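Local coordinates for protein CG8862 (Drosophila melanogaster, PDB 3ISM) that probably cleaves DNA and RNA as a magnesium-dependent mitochondrial endonuclease of the non-specific nuclease family, captured in complex with its protein inhibitor, at residues Cys73-Asp78 and Tyr97-Met102; Thr90-Ser95 and Met124-Gly129. All coordinates share one frame; numbering follows the deposited sequence.

Interaction 1: Cys73-Asp78 and Tyr97-Met102; sequences CDFKQD and YDRGHM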
loop_
_atom_site.group_PDB
_atom_site.type_symbol
_atom_site.label_atom_id
_atom_site.label_comp_id
_atom_site.label_asym_id
_atom_site.label_seq_id
_atom_site.Cartn_x
_atom_site.Cartn_y
_atom_site.Cartn_z
ATOM N N CYS B 73 -11.254 23.451 19.049
ATOM C CA CYS B 73 -10.398 22.622 18.193
ATOM C C CYS B 73 -10.770 22.650 16.719
ATOM O O CYS B 73 -11.931 22.433 16.361
ATOM C CB CYS B 73 -10.465 21.172 18.641
ATOM S SG CYS B 73 -10.175 20.910 20.362
ATOM N N ASP B 74 -9.765 22.857 15.870
ATOM C CA ASP B 74 -9.964 22.890 14.424
ATOM C C ASP B 74 -9.008 21.942 13.705
ATOM O O ASP B 74 -7.901 21.673 14.184
ATOM C CB ASP B 74 -9.785 24.308 13.880
ATOM C CG ASP B 74 -10.704 25.310 14.548
ATOM O OD1 ASP B 74 -11.946 25.151 14.441
ATOM O OD2 ASP B 74 -10.178 26.260 15.176
ATOM N N PHE B 75 -9.449 21.456 12.550
ATOM C CA PHE B 75 -8.660 20.567 11.717
ATOM C C PHE B 75 -7.529 21.374 11.078
ATOM O O PHE B 75 -7.770 22.407 10.452
ATOM C CB PHE B 75 -9.546 19.929 10.648
ATOM C CG PHE B 75 -10.653 19.057 11.202
ATOM C CD1 PHE B 75 -10.409 17.739 11.541
ATOM C CD2 PHE B 75 -11.935 19.553 11.361
ATOM C CE1 PHE B 75 -11.417 16.929 12.036
ATOM C CE2 PHE B 75 -12.950 18.753 11.858
ATOM C CZ PHE B 75 -12.691 17.436 12.197
ATOM N N LYS B 76 -6.297 20.916 11.262
ATOM C CA LYS B 76 -5.128 21.686 10.835
ATOM C C LYS B 76 -4.034 20.797 10.286
ATOM O O LYS B 76 -3.883 19.650 10.736
ATOM C CB LYS B 76 -4.595 22.533 11.992
ATOM C CG LYS B 76 -4.203 21.759 13.247
ATOM C CD LYS B 76 -4.560 22.559 14.518
ATOM C CE LYS B 76 -4.323 21.750 15.818
ATOM N NZ LYS B 76 -4.548 20.281 15.657
ATOM N N GLN B 77 -3.278 21.319 9.314
ATOM C CA GLN B 77 -2.122 20.608 8.749
ATOM C C GLN B 77 -1.071 20.329 9.825
ATOM O O GLN B 77 -0.882 21.125 10.747
ATOM C CB GLN B 77 -1.490 21.388 7.582
ATOM C CG GLN B 77 -0.706 22.648 8.005
ATOM C CD GLN B 77 0.141 23.254 6.888
ATOM O OE1 GLN B 77 0.531 22.570 5.943
ATOM N NE2 GLN B 77 0.450 24.541 7.014
ATOM N N ASP B 78 -0.410 19.190 9.703
ATOM C CA ASP B 78 0.679 18.808 10.604
ATOM C C ASP B 78 2.033 19.227 9.999
ATOM O O ASP B 78 2.514 18.617 9.031
ATOM C CB ASP B 78 0.638 17.294 10.850
ATOM C CG ASP B 78 1.665 16.839 11.880
ATOM O OD1 ASP B 78 2.569 17.628 12.237
ATOM O OD2 ASP B 78 1.555 15.682 12.336
ATOM N N TYR B 97 -16.351 13.062 1.817
ATOM C CA TYR B 97 -15.793 12.342 2.969
ATOM C C TYR B 97 -15.531 13.263 4.159
ATOM O O TYR B 97 -15.218 14.443 4.000
ATOM C CB TYR B 97 -14.481 11.632 2.594
ATOM C CG TYR B 97 -14.630 10.588 1.516
ATOM C CD1 TYR B 97 -15.159 9.329 1.808
ATOM C CD2 TYR B 97 -14.256 10.863 0.202
ATOM C CE1 TYR B 97 -15.321 8.377 0.822
ATOM C CE2 TYR B 97 -14.410 9.916 -0.798
ATOM C CZ TYR B 97 -14.944 8.671 -0.480
ATOM O OH TYR B 97 -15.093 7.723 -1.478
ATOM N N ASP B 98 -15.651 12.703 5.353
ATOM C CA ASP B 98 -15.372 13.428 6.569
ATOM C C ASP B 98 -13.872 13.307 6.833
ATOM O O ASP B 98 -13.256 12.329 6.419
ATOM C CB ASP B 98 -16.106 12.751 7.731
ATOM C CG ASP B 98 -17.530 13.215 7.887
ATOM O OD1 ASP B 98 -18.062 13.908 6.991
ATOM O OD2 ASP B 98 -18.121 12.887 8.937
ATOM N N ARG B 99 -13.301 14.285 7.534
ATOM C CA ARG B 99 -11.989 14.115 8.159
ATOM C C ARG B 99 -12.200 13.271 9.409
ATOM O O ARG B 99 -12.680 13.772 10.455
ATOM C CB ARG B 99 -11.378 15.471 8.532
ATOM C CG ARG B 99 -11.128 16.377 7.342
ATOM C CD ARG B 99 -11.024 17.831 7.736
ATOM N NE ARG B 99 -12.333 18.398 8.029
ATOM C CZ ARG B 99 -12.608 19.702 8.073
ATOM N NH1 ARG B 99 -11.664 20.605 7.829
ATOM N NH2 ARG B 99 -13.840 20.102 8.356
ATOM N N GLY B 100 -11.875 11.987 9.310
ATOM C CA GLY B 100 -12.220 11.040 10.386
ATOM C C GLY B 100 -11.057 10.751 11.314
ATOM O O GLY B 100 -10.010 10.231 10.868
ATOM N N HIS B 101 -11.227 11.101 12.597
ATOM C CA HIS B 101 -10.209 10.837 13.612
ATOM C C HIS B 101 -9.889 9.341 13.665
ATOM O O HIS B 101 -10.810 8.510 13.749
ATOM C CB HIS B 101 -10.719 11.197 15.003
ATOM C CG HIS B 101 -10.789 12.659 15.293
ATOM N ND1 HIS B 101 -11.850 13.452 14.899
ATOM C CD2 HIS B 101 -9.968 13.458 16.016
ATOM C CE1 HIS B 101 -11.653 14.686 15.332
ATOM N NE2 HIS B 101 -10.521 14.714 16.016
ATOM N N MET B 102 -8.601 9.005 13.658
ATOM C CA MET B 102 -8.183 7.672 14.090
ATOM C C MET B 102 -8.143 7.594 15.628
ATOM O O MET B 102 -8.823 6.768 16.220
ATOM C CB MET B 102 -6.852 7.253 13.435
ATOM C CG MET B 102 -6.889 7.153 11.905
ATOM S SD MET B 102 -8.008 5.892 11.217
ATOM C CE MET B 102 -9.515 6.875 10.969
#
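Phe75 and Arg99 meet flat against each other: the guanidinium lies on one face of the phenyl ring, the two planes 15° apart and their centres 4.0 Å from each other. CD2 of Phe75 sits over the middle of the guanidinium, 3.4 Å from Arg99 CZ, so the stack is displaced toward the rim of the ring. The turn about CG-CD (chi3 -76°) folds NE and the guanidinium onto the ring, while CD makes a CH-pi contact over the same face, 4.0 Å from the centroid. The aromatic contact is looser. His101, the predicted proton acceptor, brings CE1 to 4.0 Å from Phe75 CE1, with the two rings inclined at 53°; Tyr331 of the inhibitor chain CG4930 meets the Phe75 ring edge-to-face. Polar partners lie outside the pair: Asn89 OD1 accepts a hydrogen bond from Arg99 NH1, while Asp330 of the CG4930 chain forms a salt bridge with NH2. Cutting Phe75 back to an alanine would probably strip the guanidinium of this stacking surface, though not of Phe286 of the CG4930 chain, and open a gap beside the imidazole. Stacking uses the guanidinium face and leaves its N-H groups directed outward in the plane, so one arginine can serve the loop, Asn89 and the inhibitor together.

Interaction 2: Thr90-Ser95 and Met124-Gly129; sequences TDYRRS and MAPQVG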
loop_
_atom_site.group_PDB
_atom_site.type_symbol
_atom_site.label_atom_id
_atom_site.label_comp_id
_atom_site.label_asym_id
_atom_site.label_seq_id
_atom_site.Cartn_x
_atom_site.Cartn_y
_atom_site.Cartn_z
ATOM N N THR B 90 -7.940 21.395 2.017
ATOM C CA THR B 90 -8.300 21.419 0.585
ATOM C C THR B 90 -8.574 20.039 -0.022
ATOM O O THR B 90 -9.430 19.908 -0.895
ATOM C CB THR B 90 -7.251 22.151 -0.304
ATOM O OG1 THR B 90 -5.951 21.556 -0.135
ATOM C CG2 THR B 90 -7.189 23.621 0.021
ATOM N N ASP B 91 -7.872 19.012 0.454
ATOM C CA ASP B 91 -8.050 17.641 -0.048
ATOM C C ASP B 91 -9.410 17.028 0.286
ATOM O O ASP B 91 -9.949 16.237 -0.491
ATOM C CB ASP B 91 -6.959 16.725 0.504
ATOM C CG ASP B 91 -5.559 17.114 0.029
ATOM O OD1 ASP B 91 -5.378 17.300 -1.191
ATOM O OD2 ASP B 91 -4.643 17.202 0.884
ATOM N N TYR B 92 -9.936 17.395 1.452
ATOM C CA TYR B 92 -11.171 16.832 2.013
ATOM C C TYR B 92 -12.408 17.634 1.640
ATOM O O TYR B 92 -13.521 17.090 1.657
ATOM C CB TYR B 92 -11.090 16.822 3.540
ATOM C CG TYR B 92 -10.245 15.720 4.105
ATOM C CD1 TYR B 92 -8.880 15.903 4.320
ATOM C CD2 TYR B 92 -10.802 14.485 4.415
ATOM C CE1 TYR B 92 -8.088 14.876 4.846
ATOM C CE2 TYR B 92 -10.021 13.461 4.944
ATOM C CZ TYR B 92 -8.667 13.665 5.150
ATOM O OH TYR B 92 -7.901 12.653 5.668
ATOM N N ARG B 93 -12.216 18.927 1.359
ATOM C CA ARG B 93 -13.329 19.832 1.064
ATOM C C ARG B 93 -14.100 19.353 -0.145
ATOM O O ARG B 93 -13.531 19.188 -1.227
ATOM C CB ARG B 93 -12.850 21.267 0.820
ATOM C CG ARG B 93 -14.002 22.280 0.717
ATOM C CD ARG B 93 -13.598 23.516 -0.067
ATOM N NE ARG B 93 -14.730 24.408 -0.337
ATOM C CZ ARG B 93 -15.295 24.572 -1.535
ATOM N NH1 ARG B 93 -14.833 23.908 -2.592
ATOM N NH2 ARG B 93 -16.319 25.411 -1.684
ATOM N N ARG B 94 -15.392 19.115 0.073
ATOM C CA ARG B 94 -16.337 18.680 -0.956
ATOM C C ARG B 94 -15.909 17.389 -1.657
ATOM O O ARG B 94 -16.206 17.168 -2.836
ATOM C CB ARG B 94 -16.647 19.823 -1.933
ATOM C CG ARG B 94 -17.497 20.930 -1.285
ATOM C CD ARG B 94 -17.872 22.057 -2.246
ATOM N NE ARG B 94 -18.673 23.069 -1.554
ATOM C CZ ARG B 94 -19.414 23.999 -2.153
ATOM N NH1 ARG B 94 -19.478 24.062 -3.479
ATOM N NH2 ARG B 94 -20.102 24.868 -1.424
ATOM N N SER B 95 -15.228 16.535 -0.901
ATOM C CA SER B 95 -14.764 15.244 -1.385
ATOM C C SER B 95 -15.830 14.164 -1.257
ATOM O O SER B 95 -15.751 13.122 -1.910
ATOM C CB SER B 95 -13.520 14.818 -0.605
ATOM O OG SER B 95 -13.811 14.647 0.778
ATOM N N MET B 124 -5.994 11.966 10.611
ATOM C CA MET B 124 -7.251 11.823 9.870
ATOM C C MET B 124 -7.159 10.866 8.706
ATOM O O MET B 124 -6.107 10.733 8.075
ATOM C CB MET B 124 -7.731 13.181 9.331
ATOM C CG MET B 124 -7.890 14.248 10.383
ATOM S SD MET B 124 -9.207 13.835 11.524
ATOM C CE MET B 124 -8.619 14.693 12.963
ATOM N N ALA B 125 -8.281 10.211 8.415
ATOM C CA ALA B 125 -8.471 9.491 7.156
ATOM C C ALA B 125 -9.878 9.754 6.643
ATOM O O ALA B 125 -10.800 9.991 7.440
ATOM C CB ALA B 125 -8.222 7.979 7.308
ATOM N N PRO B 126 -10.041 9.762 5.307
ATOM C CA PRO B 126 -11.365 9.966 4.731
ATOM C C PRO B 126 -12.317 8.869 5.162
ATOM O O PRO B 126 -12.061 7.685 4.937
ATOM C CB PRO B 126 -11.111 9.928 3.210
ATOM C CG PRO B 126 -9.684 10.335 3.080
ATOM C CD PRO B 126 -9.005 9.680 4.270
ATOM N N GLN B 127 -13.395 9.283 5.809
ATOM C CA GLN B 127 -14.446 8.372 6.219
ATOM C C GLN B 127 -15.780 8.893 5.723
ATOM O O GLN B 127 -16.013 10.109 5.729
ATOM C CB GLN B 127 -14.484 8.253 7.740
ATOM C CG GLN B 127 -13.196 7.693 8.341
ATOM C CD GLN B 127 -13.324 7.427 9.821
ATOM O OE1 GLN B 127 -13.871 8.238 10.559
ATOM N NE2 GLN B 127 -12.829 6.274 10.262
ATOM N N VAL B 128 -16.642 7.971 5.287
ATOM C CA VAL B 128 -18.070 8.261 5.092
ATOM C C VAL B 128 -18.625 8.914 6.360
ATOM O O VAL B 128 -18.334 8.471 7.475
ATOM C CB VAL B 128 -18.840 6.952 4.757
ATOM C CG1 VAL B 128 -20.347 7.159 4.739
ATOM C CG2 VAL B 128 -18.350 6.389 3.412
ATOM N N GLY B 129 -19.399 9.980 6.186
ATOM C CA GLY B 129 -19.910 10.752 7.301
ATOM C C GLY B 129 -21.124 10.139 7.972
ATOM O O GLY B 129 -20.988 9.364 8.917
HETATM O O HOH W 1 -5.260 12.574 6.124
#
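Tyr92 lays its CE2 corner against the Pro126 ring, 3.7 Å from Pro126 CG, the two side chains crossing at about a right angle. The contact joins the short, weakly bonded helix around 89-92 to strand 124-127, which pairs with strand 98-101 as the antiparallel strand pair of the beta-beta-alpha (His-Me finger) motif, consistent with the family. With CG placed beside its own backbone N (chi1 -77°), the tyrosine reaches the strand with its phenol end. There the hydroxyl lies among three residues: OH is 3.5 Å from both Pro126 CD and Ala125 CA, and 3.7 Å from Met124 CB. The sulfur end of Met124 leads away, toward His101, so only the base of that side chain takes part. Around the pair, Val184 and Ile179 pack on both Tyr92 and Pro126, while Phe286 of the inhibitor chain CG4930 touches the tyrosine. The polar end is served by water: a molecule at the edge of the ring, in its plane, sits 2.7 Å from Tyr92 OH and lies 2.8 Å from Met124 O, to which it can donate, linking helix and strand. Beyond the tyrosine the chain reverses in a type II beta turn, Tyr92 to Ser95, where Tyr92 O accepts from both Ser95 N and Ser95 OG. The two donors approach from the same face of the carbonyl plane, with the hydroxyl 2.6 Å from Tyr92 O.

Interactions 1 and 2, with centres about 9 Å apart, dock two parts of the chain on one two-stranded sheet: the loop 73-78 against strand 98-101, and helix 89-92 against strand 124-127. Backbone hydrogen bonds probably tie the strands together, Gly100 N to Ala125 O at 2.9 Å among them. Side chains also bridge the contacts, since Met124 touches Phe75, Arg99 and His101, and Tyr92 packs on Arg99. Interaction 1 reaches the predicted catalytic centre directly, the His101 side chain lying about 4 Å from a bound magnesium ion; the Met124 side chain of interaction 2 is about 7 Å from a bound magnesium ion. The inhibitor chain CG4930 reaches both contacts, with its Phe286 meeting Arg99 and Tyr92.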